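4-hydroxy-tetrahydrodipicolinate synthase (Thermotoga maritima, PDB 1O5K) probably catalyses the condensation of pyruvate with aspartate beta-semialdehyde to 4-hydroxy-tetrahydrodipicolinate, a step of lysine biosynthesis. Local coordinates at residues M13-G18 with G213-I218; V17-V22 with V220-A225; L155-A160 with V186-Q191; R205-L210 with K243-H248. All blocks are in the same frame, centred on the assembly; numbering follows the deposited sequence.

In the fold
Contacts 1 and 2 lie in the buried core and share strand 16-20: contact 1 pairs it with strand 216-219, and contact 2 ties its C-terminal part to the loop that follows that partner. Both rest on hydrogen bonds, in contact 1 mostly between backbones and in contact 2 through serine and asparagine side chains. Contacts 3 and 4 join outer helices. Contact 3, partly buried and about 20 Å from the chain centre, is made by van der Waals contact; contact 4 is a buried aromatic cluster whose polar ends reach a second subunit. A salt bridge from Lys190 to Asp215 connects contact 3 with contact 1, while helix 206-212 of contact 4 leads into strand 216-219.

Contact 1 of 4, residues M13-G18 with G213-I218; sequences MFRGVG and GGDGVI
Asp215 OD2 is gripped by two nitrogens of Arg15. NE makes the firmer bond, 3.0 Å from NE to OD2, and reaches the oxygen on its anti lone pair; NH2 of Arg15 adds a weak bond to the same OD2. Because the guanidinium and carboxylate planes stand 71° apart, this is no flat paired salt bridge: one oxygen serves Arg15, while Asp215 OD1 is taken by Lys190 and the backbone of Val198. The Arg15 chain bends at chi3 (88°), which turns the edge of the guanidinium toward the Asp215 carboxylate.

From here the two strands run parallel, with axes 4.7 Å apart. Gly16 N donates to Asp215 O at 2.9 Å, Gly16 O accepts from Val217 N, and Gly18 N points almost straight at Val217 O, also 2.9 Å away. Glycine suits the tight places in this ladder. A side chain at Gly216 would run into Gly16 O, and one at Gly18 would collide with the ring of Phe14. On one face of the sheet Val17 CG2 lies beside Val217 CG1 at 3.9 Å, both covered by Met229 of helix 226-237. On the other, Phe14 turns the edge of its ring to Ile218, with CZ 3.7 Å from CG1, and stacks on Trp199.

Strand 16-20 is the first and strand 216-219 the last of a TIM barrel, so their bonds close the ring. Ile218 is a predicted pyruvate-binding residue; the uninterrupted backbone ladder and the shared Asp215 carboxylate would help to fix the strand that carries it.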
loop_
_atom_site.group_PDB
_atom_site.type_symbol
_atom_site.label_atom_id
_atom_site.label_comp_id
_atom_site.label_asym_id
_atom_site.label_seq_id
_atom_site.Cartn_x
_atom_site.Cartn_y
_atom_site.Cartn_z
ATOM N N MET A 13 -10.658 25.101 -22.806
ATOM C CA MET A 13 -9.617 24.348 -23.531
ATOM C C MET A 13 -10.282 23.354 -24.497
ATOM O O MET A 13 -10.328 23.579 -25.720
ATOM C CB MET A 13 -8.637 23.600 -22.600
ATOM C CG MET A 13 -7.830 24.448 -21.593
ATOM S SD MET A 13 -6.685 25.541 -22.474
ATOM C CE MET A 13 -5.837 26.287 -21.110
ATOM N N PHE A 14 -10.869 22.295 -23.948
ATOM C CA PHE A 14 -11.425 21.256 -24.772
ATOM C C PHE A 14 -12.218 20.251 -23.972
ATOM O O PHE A 14 -12.057 20.163 -22.747
ATOM C CB PHE A 14 -10.306 20.521 -25.527
ATOM C CG PHE A 14 -9.513 19.562 -24.653
ATOM C CD1 PHE A 14 -9.811 18.200 -24.625
ATOM C CD2 PHE A 14 -8.477 20.021 -23.863
ATOM C CE1 PHE A 14 -9.089 17.321 -23.830
ATOM C CE2 PHE A 14 -7.780 19.180 -23.043
ATOM C CZ PHE A 14 -8.065 17.806 -23.004
ATOM N N ARG A 15 -13.097 19.528 -24.667
ATOM C CA ARG A 15 -13.718 18.322 -24.126
ATOM C C ARG A 15 -13.395 17.191 -25.071
ATOM O O ARG A 15 -13.238 17.402 -26.286
ATOM C CB ARG A 15 -15.234 18.450 -24.012
ATOM C CG ARG A 15 -15.650 19.460 -22.955
ATOM C CD ARG A 15 -17.114 19.384 -22.640
ATOM N NE ARG A 15 -17.391 18.417 -21.584
ATOM C CZ ARG A 15 -18.473 17.637 -21.525
ATOM N NH1 ARG A 15 -19.398 17.660 -22.487
ATOM N NH2 ARG A 15 -18.623 16.811 -20.502
ATOM N N GLY A 16 -13.291 15.986 -24.515
ATOM C CA GLY A 16 -12.911 14.839 -25.304
ATOM C C GLY A 16 -11.453 14.521 -25.085
ATOM O O GLY A 16 -11.023 14.461 -23.946
ATOM N N VAL A 17 -10.700 14.343 -26.187
ATOM C CA VAL A 17 -9.356 13.756 -26.121
ATOM C C VAL A 17 -8.306 14.808 -26.450
ATOM O O VAL A 17 -8.395 15.470 -27.503
ATOM C CB VAL A 17 -9.191 12.604 -27.115
ATOM C CG1 VAL A 17 -7.757 12.064 -27.034
ATOM C CG2 VAL A 17 -10.189 11.530 -26.802
ATOM N N GLY A 18 -7.367 14.973 -25.529
ATOM C CA GLY A 18 -6.166 15.760 -25.704
ATOM C C GLY A 18 -4.994 14.800 -25.667
ATOM O O GLY A 18 -4.810 14.099 -24.689
ATOM N N GLY A 213 -18.736 12.373 -14.272
ATOM C CA GLY A 213 -19.152 13.649 -14.824
ATOM C C GLY A 213 -18.049 14.565 -15.314
ATOM O O GLY A 213 -18.260 15.782 -15.431
ATOM N N GLY A 214 -16.874 13.997 -15.620
ATOM C CA GLY A 214 -15.737 14.725 -16.129
ATOM C C GLY A 214 -15.803 14.963 -17.626
ATOM O O GLY A 214 -16.821 14.691 -18.278
ATOM N N ASP A 215 -14.705 15.497 -18.146
ATOM C CA ASP A 215 -14.673 16.143 -19.439
ATOM C C ASP A 215 -13.846 15.480 -20.564
ATOM O O ASP A 215 -13.769 16.007 -21.668
ATOM C CB ASP A 215 -14.258 17.600 -19.255
ATOM C CG ASP A 215 -15.216 18.302 -18.373
ATOM O OD1 ASP A 215 -14.897 18.543 -17.197
ATOM O OD2 ASP A 215 -16.377 18.494 -18.745
ATOM N N GLY A 216 -13.291 14.305 -20.291
ATOM C CA GLY A 216 -12.482 13.628 -21.253
ATOM C C GLY A 216 -11.183 13.127 -20.682
ATOM O O GLY A 216 -11.103 12.708 -19.525
ATOM N N VAL A 217 -10.152 13.167 -21.507
ATOM C CA VAL A 217 -8.881 12.546 -21.194
ATOM C C VAL A 217 -7.708 13.238 -21.856
ATOM O O VAL A 217 -7.807 13.698 -22.980
ATOM C CB VAL A 217 -8.849 11.035 -21.561
ATOM C CG1 VAL A 217 -9.195 10.827 -23.053
ATOM C CG2 VAL A 217 -7.504 10.347 -21.194
ATOM N N ILE A 218 -6.625 13.378 -21.090
ATOM C CA ILE A 218 -5.342 13.764 -21.639
ATOM C C ILE A 218 -4.565 12.431 -21.722
ATOM O O ILE A 218 -4.173 11.842 -20.704
ATOM C CB ILE A 218 -4.644 14.853 -20.840
ATOM C CG1 ILE A 218 -5.444 16.172 -20.958
ATOM C CG2 ILE A 218 -3.197 14.998 -21.392
ATOM C CD1 ILE A 218 -5.014 17.284 -19.957
#

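Contact 2 of 4, residues V17-V22 with V220-A225; sequences VGTAIV and VVSNVA
At the C-terminal end of the barrel, where TIM-barrel enzymes keep their active sites, the 220-225 turn after the last strand is bound to the first strand through Asn223 and Ser222. The Asn223 amide acts much like a backbone peptide. Its ND2 donates to Ala20 O at 2.9 Å, approaching from above the plane of that carbonyl, while its OD1 accepts from Val22 N at 3.3 Å. ND2 also bonds to Val220 O within its own turn at 3.0 Å, and both acceptors lie in the amide plane, which fixes the rotation of the group. Ser222 OG sits between its own backbone N and carbonyl carbon (chi1 61°) and donates to Thr19 OG1 at 2.6 Å; Thr19 OG1 is further bonded to Gln42. Beside this pair, Val17 CG1 packs on Ser222 CB. A leucine in place of Asn223 would probably cost Ala20 O and Val22 N their bonds to the turn, leaving residues 20-22 less firmly tied to it. Ala20 comes within about 4 Å of Thr56, a predicted pyruvate-binding residue, side chain to side chain. Leu38 of helix 32-44 and Val267 of helix 265-273 both pack against Asn223, and the turn runs on into helix 226-237.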
loop_
_atom_site.group_PDB
_atom_site.type_symbol
_atom_site.label_atom_id
_atom_site.label_comp_id
_atom_site.label_asym_id
_atom_site.label_seq_id
_atom_site.Cartn_x
_atom_site.Cartn_y
_atom_site.Cartn_z
ATOM N N VAL A 17 -10.700 14.343 -26.187
ATOM C CA VAL A 17 -9.356 13.756 -26.121
ATOM C C VAL A 17 -8.306 14.808 -26.450
ATOM O O VAL A 17 -8.395 15.470 -27.503
ATOM C CB VAL A 17 -9.191 12.604 -27.115
ATOM C CG1 VAL A 17 -7.757 12.064 -27.034
ATOM C CG2 VAL A 17 -10.189 11.530 -26.802
ATOM N N GLY A 18 -7.367 14.973 -25.529
ATOM C CA GLY A 18 -6.166 15.760 -25.704
ATOM C C GLY A 18 -4.994 14.800 -25.667
ATOM O O GLY A 18 -4.810 14.099 -24.689
ATOM N N THR A 19 -4.248 14.713 -26.769
ATOM C CA THR A 19 -3.121 13.761 -26.834
ATOM C C THR A 19 -1.885 14.294 -26.158
ATOM O O THR A 19 -1.448 15.346 -26.482
ATOM C CB THR A 19 -2.808 13.446 -28.261
ATOM O OG1 THR A 19 -3.944 12.728 -28.836
ATOM C CG2 THR A 19 -1.631 12.486 -28.401
ATOM N N ALA A 20 -1.331 13.522 -25.227
ATOM C CA ALA A 20 -0.054 13.867 -24.593
ATOM C C ALA A 20 0.988 13.290 -25.541
ATOM O O ALA A 20 1.358 12.126 -25.476
ATOM C CB ALA A 20 0.043 13.262 -23.225
ATOM N N ILE A 21 1.437 14.125 -26.450
ATOM C CA ILE A 21 2.170 13.641 -27.639
ATOM C C ILE A 21 3.638 13.418 -27.271
ATOM O O ILE A 21 4.198 14.141 -26.441
ATOM C CB ILE A 21 1.975 14.602 -28.817
ATOM C CG1 ILE A 21 2.433 13.928 -30.123
ATOM C CG2 ILE A 21 2.683 15.961 -28.577
ATOM C CD1 ILE A 21 1.999 14.620 -31.385
ATOM N N VAL A 22 4.204 12.326 -27.792
ATOM C CA VAL A 22 5.640 12.054 -27.659
ATOM C C VAL A 22 6.507 13.105 -28.384
ATOM O O VAL A 22 6.044 13.841 -29.237
ATOM C CB VAL A 22 6.046 10.653 -28.180
ATOM C CG1 VAL A 22 5.281 9.510 -27.495
ATOM C CG2 VAL A 22 5.868 10.582 -29.687
ATOM N N VAL A 220 -2.398 9.038 -23.378
ATOM C CA VAL A 220 -1.173 8.427 -23.974
ATOM C C VAL A 220 -1.572 7.531 -25.173
ATOM O O VAL A 220 -0.972 7.553 -26.266
ATOM C CB VAL A 220 -0.500 7.612 -22.933
ATOM C CG1 VAL A 220 0.626 6.745 -23.521
ATOM C CG2 VAL A 220 0.074 8.536 -21.810
ATOM N N VAL A 221 -2.596 6.715 -24.955
ATOM C CA VAL A 221 -3.082 5.783 -25.973
ATOM C C VAL A 221 -3.451 6.450 -27.284
ATOM O O VAL A 221 -3.308 5.838 -28.347
ATOM C CB VAL A 221 -4.333 4.945 -25.455
ATOM C CG1 VAL A 221 -4.809 4.041 -26.549
ATOM C CG2 VAL A 221 -3.992 4.078 -24.227
ATOM N N SER A 222 -4.006 7.665 -27.234
ATOM C CA SER A 222 -4.322 8.358 -28.443
ATOM C C SER A 222 -3.137 8.647 -29.366
ATOM O O SER A 222 -3.360 8.987 -30.534
ATOM C CB SER A 222 -5.045 9.677 -28.153
ATOM O OG SER A 222 -4.254 10.569 -27.369
ATOM N N ASN A 223 -1.887 8.538 -28.883
ATOM C CA ASN A 223 -0.756 8.627 -29.805
ATOM C C ASN A 223 -0.860 7.592 -30.919
ATOM O O ASN A 223 -0.511 7.862 -32.068
ATOM C CB ASN A 223 0.555 8.410 -29.069
ATOM C CG ASN A 223 1.074 9.669 -28.375
ATOM O OD1 ASN A 223 1.784 10.492 -28.989
ATOM N ND2 ASN A 223 0.774 9.797 -27.067
ATOM N N VAL A 224 -1.317 6.392 -30.569
ATOM C CA VAL A 224 -1.409 5.309 -31.528
ATOM C C VAL A 224 -2.805 5.040 -32.007
ATOM O O VAL A 224 -2.988 4.645 -33.160
ATOM C CB VAL A 224 -0.772 3.991 -31.011
ATOM C CG1 VAL A 224 0.735 4.212 -30.722
ATOM C CG2 VAL A 224 -1.470 3.468 -29.808
ATOM N N ALA A 225 -3.800 5.290 -31.150
ATOM C CA ALA A 225 -5.185 5.009 -31.487
ATOM C C ALA A 225 -6.092 6.215 -31.235
ATOM O O ALA A 225 -7.020 6.139 -30.421
ATOM C CB ALA A 225 -5.632 3.831 -30.625
#

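Contact 3 of 4, residues L155-A160 with V186-Q191; sequences LPETAA and VSLTKQ
With CG of Leu188 beside its backbone N (chi1 -73°) and the chain extended beyond it, CD1 is carried across to the first turn of the facing helix. There it meets Pro156 CB at 4.0 Å and, at the same separation, CG of Glu157, whose aliphatic part runs alongside the leucine. Thr189 is turned so that OG1 stays on its own helix, bonded to Thr185 O. This swings CG2 outward onto Ala159, where it lies 3.6 Å from CB.

Small residues let the backbones come together. Ala160 is the point of closest approach: its CA is 4.2 Å from that of Thr189, and its CB rests against Leu188 O at 3.6 Å as well as touching Leu188 CB. A methyl thus rests on a carbonyl oxygen of the neighbouring helix, and the join is made by van der Waals contact alone. The short axes pass 8.1 Å apart and run nearly parallel, crossing at -21°. Pro156 also packs on Gln181, Arg184 and Thr185, further back along helix 179-192. Ser187, on this same helix, meets Arg249 of the second subunit.

Strand 169-171 links the two helices in the chain. Helices 156-165 and 179-192 therefore stand side by side as successive members of the outer helical layer, their close, roughly parallel alignment being that of the alternating beta-alpha units of a TIM barrel.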
loop_
_atom_site.group_PDB
_atom_site.type_symbol
_atom_site.label_atom_id
_atom_site.label_comp_id
_atom_site.label_asym_id
_atom_site.label_seq_id
_atom_site.Cartn_x
_atom_site.Cartn_y
_atom_site.Cartn_z
ATOM N N LEU A 155 -5.383 16.866 -2.749
ATOM C CA LEU A 155 -6.644 16.398 -2.208
ATOM C C LEU A 155 -7.754 17.060 -2.997
ATOM O O LEU A 155 -7.572 18.194 -3.445
ATOM C CB LEU A 155 -6.789 16.779 -0.740
ATOM C CG LEU A 155 -5.848 16.111 0.224
ATOM C CD1 LEU A 155 -6.040 16.711 1.575
ATOM C CD2 LEU A 155 -6.027 14.568 0.273
ATOM N N PRO A 156 -8.874 16.376 -3.215
ATOM C CA PRO A 156 -10.031 16.975 -3.877
ATOM C C PRO A 156 -10.397 18.349 -3.295
ATOM O O PRO A 156 -10.651 19.290 -4.042
ATOM C CB PRO A 156 -11.125 15.885 -3.709
ATOM C CG PRO A 156 -10.273 14.598 -3.717
ATOM C CD PRO A 156 -9.075 14.932 -2.938
ATOM N N GLU A 157 -10.365 18.485 -1.977
ATOM C CA GLU A 157 -10.729 19.758 -1.357
ATOM C C GLU A 157 -9.768 20.856 -1.757
ATOM O O GLU A 157 -10.157 22.038 -1.806
ATOM C CB GLU A 157 -10.791 19.632 0.163
ATOM C CG GLU A 157 -11.564 18.384 0.598
ATOM C CD GLU A 157 -10.626 17.184 0.856
ATOM O OE1 GLU A 157 -10.024 17.116 1.963
ATOM O OE2 GLU A 157 -10.459 16.321 -0.022
ATOM N N THR A 158 -8.503 20.481 -1.950
ATOM C CA THR A 158 -7.454 21.436 -2.343
ATOM C C THR A 158 -7.696 21.818 -3.785
ATOM O O THR A 158 -7.678 22.990 -4.109
ATOM C CB THR A 158 -6.065 20.858 -2.170
ATOM O OG1 THR A 158 -5.852 20.491 -0.821
ATOM C CG2 THR A 158 -4.995 21.870 -2.469
ATOM N N ALA A 159 -7.986 20.840 -4.654
ATOM C CA ALA A 159 -8.358 21.193 -6.036
ATOM C C ALA A 159 -9.575 22.111 -6.101
ATOM O O ALA A 159 -9.618 23.003 -6.931
ATOM C CB ALA A 159 -8.635 19.936 -6.885
ATOM N N ALA A 160 -10.553 21.891 -5.230
ATOM C CA ALA A 160 -11.779 22.701 -5.223
ATOM C C ALA A 160 -11.438 24.099 -4.780
ATOM O O ALA A 160 -12.068 25.078 -5.198
ATOM C CB ALA A 160 -12.836 22.119 -4.270
ATOM N N VAL A 186 -14.016 15.437 -9.349
ATOM C CA VAL A 186 -15.070 15.915 -10.228
ATOM C C VAL A 186 -16.150 16.647 -9.429
ATOM O O VAL A 186 -16.504 17.761 -9.762
ATOM C CB VAL A 186 -15.718 14.814 -11.052
ATOM C CG1 VAL A 186 -16.901 15.404 -11.854
ATOM C CG2 VAL A 186 -14.702 14.217 -11.999
ATOM N N SER A 187 -16.685 16.009 -8.383
ATOM C CA SER A 187 -17.824 16.559 -7.616
ATOM C C SER A 187 -17.444 17.897 -6.974
ATOM O O SER A 187 -18.163 18.898 -7.082
ATOM C CB SER A 187 -18.200 15.581 -6.493
ATOM O OG SER A 187 -19.209 16.180 -5.667
ATOM N N LEU A 188 -16.307 17.921 -6.286
ATOM C CA LEU A 188 -16.038 19.089 -5.445
ATOM C C LEU A 188 -15.587 20.273 -6.283
ATOM O O LEU A 188 -15.928 21.412 -5.964
ATOM C CB LEU A 188 -15.001 18.757 -4.409
ATOM C CG LEU A 188 -15.412 17.862 -3.240
ATOM C CD1 LEU A 188 -14.299 17.867 -2.232
ATOM C CD2 LEU A 188 -16.739 18.332 -2.566
ATOM N N THR A 189 -14.770 20.032 -7.331
ATOM C CA THR A 189 -14.299 21.162 -8.164
ATOM C C THR A 189 -15.472 21.835 -8.918
ATOM O O THR A 189 -15.562 23.064 -8.986
ATOM C CB THR A 189 -13.167 20.799 -9.136
ATOM O OG1 THR A 189 -13.598 19.772 -10.039
ATOM C CG2 THR A 189 -11.917 20.241 -8.424
ATOM N N LYS A 190 -16.403 21.025 -9.432
ATOM C CA LYS A 190 -17.500 21.551 -10.207
ATOM C C LYS A 190 -18.518 22.193 -9.341
ATOM O O LYS A 190 -19.232 23.086 -9.774
ATOM C CB LYS A 190 -18.132 20.457 -11.071
ATOM C CG LYS A 190 -17.206 20.143 -12.247
ATOM C CD LYS A 190 -17.704 19.070 -13.195
ATOM C CE LYS A 190 -16.638 18.704 -14.260
ATOM N NZ LYS A 190 -16.471 19.740 -15.368
ATOM N N GLN A 191 -18.594 21.756 -8.100
ATOM C CA GLN A 191 -19.376 22.480 -7.109
ATOM C C GLN A 191 -18.766 23.841 -6.781
ATOM O O GLN A 191 -19.494 24.800 -6.448
ATOM C CB GLN A 191 -19.490 21.696 -5.834
ATOM C CG GLN A 191 -20.445 20.546 -5.862
ATOM C CD GLN A 191 -20.591 19.911 -4.455
ATOM O OE1 GLN A 191 -20.738 20.635 -3.457
ATOM N NE2 GLN A 191 -20.537 18.570 -4.383
#

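Contact 4 of 4, residues R205-L210 with K243-H248; sequences RTFYLL and KSREVH
Phe207 lays one face of its ring over the backbone of Arg245, with CA of that residue 3.6 Å above the ring plane and offset toward the rim. Its CG is anti to the backbone N (chi1 176°), which sends the ring across to helix 241-257; there CZ touches Arg245 CB at 3.6 Å and the ring edge meets Ser244 OG, whose hydrogen bond goes to Leu232 O. Phe207 CB makes a CH-pi contact over the face of His248, 4.1 Å from the ring centroid. Tyr208 turns its edge to the face of the same imidazole in an offset edge-to-face pair, the planes 85° apart. With an alanine at Phe207 the phenyl ring is gone, which would probably open a gap between the helices.

A bridging water accepts from Phe207 N at 3.0 Å and lies 2.6 Å from His248 ND1. The other imidazole nitrogen, NE2, and Tyr208 OH both bond to Asp183 of the second subunit, while Arg245 NH1 reaches Cys211 O of that subunit. His248 is therefore held at both nitrogens, with Phe207 CB and the Tyr208 edge against one face of its ring, and the acidic partner probably favours a proton on NE2. Through Asp183 the cluster joins the helix pair to the subunit interface.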
loop_
_atom_site.group_PDB
_atom_site.type_symbol
_atom_site.label_atom_id
_atom_site.label_comp_id
_atom_site.label_asym_id
_atom_site.label_seq_id
_atom_site.Cartn_x
_atom_site.Cartn_y
_atom_site.Cartn_z
ATOM N N ARG A 205 -8.860 4.941 -16.973
ATOM C CA ARG A 205 -9.904 5.535 -16.064
ATOM C C ARG A 205 -10.868 6.482 -16.802
ATOM O O ARG A 205 -11.819 6.962 -16.209
ATOM C CB ARG A 205 -9.249 6.303 -14.928
ATOM C CG ARG A 205 -8.400 5.418 -13.998
ATOM C CD ARG A 205 -9.210 4.531 -13.132
ATOM N NE ARG A 205 -8.458 3.731 -12.180
ATOM C CZ ARG A 205 -7.856 2.579 -12.452
ATOM N NH1 ARG A 205 -7.826 2.068 -13.704
ATOM N NH2 ARG A 205 -7.289 1.919 -11.455
ATOM N N THR A 206 -10.645 6.724 -18.096
ATOM C CA THR A 206 -11.463 7.707 -18.859
ATOM C C THR A 206 -12.958 7.403 -18.771
ATOM O O THR A 206 -13.767 8.284 -18.457
ATOM C CB THR A 206 -11.046 7.743 -20.309
ATOM O OG1 THR A 206 -9.649 8.034 -20.394
ATOM C CG2 THR A 206 -11.803 8.877 -21.041
ATOM N N PHE A 207 -13.342 6.170 -19.085
ATOM C CA PHE A 207 -14.732 5.761 -19.025
ATOM C C PHE A 207 -15.385 6.113 -17.674
ATOM O O PHE A 207 -16.436 6.747 -17.607
ATOM C CB PHE A 207 -14.906 4.261 -19.340
ATOM C CG PHE A 207 -16.315 3.783 -19.197
ATOM C CD1 PHE A 207 -17.295 4.206 -20.081
ATOM C CD2 PHE A 207 -16.694 2.947 -18.114
ATOM C CE1 PHE A 207 -18.603 3.796 -19.960
ATOM C CE2 PHE A 207 -18.031 2.572 -17.958
ATOM C CZ PHE A 207 -18.972 3.006 -18.880
ATOM N N TYR A 208 -14.716 5.738 -16.604
ATOM C CA TYR A 208 -15.267 5.930 -15.283
ATOM C C TYR A 208 -15.243 7.417 -14.882
ATOM O O TYR A 208 -16.162 7.880 -14.208
ATOM C CB TYR A 208 -14.613 5.010 -14.260
ATOM C CG TYR A 208 -14.932 3.578 -14.521
ATOM C CD1 TYR A 208 -16.207 3.074 -14.308
ATOM C CD2 TYR A 208 -13.963 2.720 -15.098
ATOM C CE1 TYR A 208 -16.526 1.775 -14.630
ATOM C CE2 TYR A 208 -14.291 1.388 -15.406
ATOM C CZ TYR A 208 -15.545 0.932 -15.184
ATOM O OH TYR A 208 -15.884 -0.378 -15.495
ATOM N N LEU A 209 -14.227 8.145 -15.320
ATOM C CA LEU A 209 -14.193 9.574 -15.121
ATOM C C LEU A 209 -15.283 10.291 -15.882
ATOM O O LEU A 209 -15.884 11.208 -15.327
ATOM C CB LEU A 209 -12.816 10.142 -15.441
ATOM C CG LEU A 209 -12.723 11.631 -15.207
ATOM C CD1 LEU A 209 -11.369 11.852 -14.478
ATOM C CD2 LEU A 209 -12.846 12.331 -16.541
ATOM N N LEU A 210 -15.593 9.860 -17.115
ATOM C CA LEU A 210 -16.788 10.377 -17.793
ATOM C C LEU A 210 -18.063 10.120 -16.975
ATOM O O LEU A 210 -18.891 11.016 -16.814
ATOM C CB LEU A 210 -16.900 9.783 -19.226
ATOM C CG LEU A 210 -15.755 10.281 -20.154
ATOM C CD1 LEU A 210 -15.710 9.442 -21.370
ATOM C CD2 LEU A 210 -15.994 11.771 -20.518
ATOM N N LYS A 243 -22.085 1.809 -25.446
ATOM C CA LYS A 243 -21.147 1.811 -26.578
ATOM C C LYS A 243 -19.813 2.392 -26.159
ATOM O O LYS A 243 -18.750 1.891 -26.576
ATOM C CB LYS A 243 -21.689 2.594 -27.771
ATOM C CG LYS A 243 -22.959 2.036 -28.380
ATOM C CD LYS A 243 -23.290 2.759 -29.695
ATOM C CE LYS A 243 -24.480 2.138 -30.367
ATOM N NZ LYS A 243 -24.929 2.924 -31.571
ATOM N N SER A 244 -19.835 3.427 -25.321
ATOM C CA SER A 244 -18.588 3.973 -24.759
ATOM C C SER A 244 -17.835 2.881 -23.975
ATOM O O SER A 244 -16.627 2.701 -24.152
ATOM C CB SER A 244 -18.852 5.202 -23.873
ATOM O OG SER A 244 -17.674 5.778 -23.331
ATOM N N ARG A 245 -18.566 2.143 -23.142
ATOM C CA ARG A 245 -17.960 1.095 -22.336
ATOM C C ARG A 245 -17.337 0.008 -23.238
ATOM O O ARG A 245 -16.247 -0.524 -22.935
ATOM C CB ARG A 245 -19.010 0.457 -21.436
ATOM C CG ARG A 245 -18.393 -0.601 -20.470
ATOM C CD ARG A 245 -19.406 -1.050 -19.423
ATOM N NE ARG A 245 -20.535 -1.659 -20.068
ATOM C CZ ARG A 245 -21.819 -1.538 -19.722
ATOM N NH1 ARG A 245 -22.220 -0.781 -18.710
ATOM N NH2 ARG A 245 -22.726 -2.147 -20.436
ATOM N N GLU A 246 -18.019 -0.321 -24.331
ATOM C CA GLU A 246 -17.488 -1.312 -25.280
ATOM C C GLU A 246 -16.171 -0.849 -25.926
ATOM O O GLU A 246 -15.254 -1.659 -26.143
ATOM C CB GLU A 246 -18.481 -1.607 -26.402
ATOM C CG GLU A 246 -19.656 -2.465 -25.992
ATOM N N VAL A 247 -16.072 0.429 -26.274
ATOM C CA VAL A 247 -14.790 0.947 -26.797
ATOM C C VAL A 247 -13.713 0.800 -25.739
ATOM O O VAL A 247 -12.588 0.400 -25.999
ATOM C CB VAL A 247 -14.875 2.440 -27.233
ATOM C CG1 VAL A 247 -13.508 2.922 -27.675
ATOM C CG2 VAL A 247 -15.916 2.632 -28.325
ATOM N N HIS A 248 -14.045 1.191 -24.518
ATOM C CA HIS A 248 -13.146 1.064 -23.383
ATOM C C HIS A 248 -12.651 -0.382 -23.228
ATOM O O HIS A 248 -11.449 -0.666 -23.043
ATOM C CB HIS A 248 -13.882 1.525 -22.134
ATOM C CG HIS A 248 -13.297 1.034 -20.843
ATOM N ND1 HIS A 248 -12.212 1.648 -20.240
ATOM C CD2 HIS A 248 -13.693 0.049 -20.002
ATOM C CE1 HIS A 248 -11.963 1.035 -19.087
ATOM N NE2 HIS A 248 -12.829 0.044 -18.943
HETATM O O HOH W 1 -11.372 4.129 -20.103
#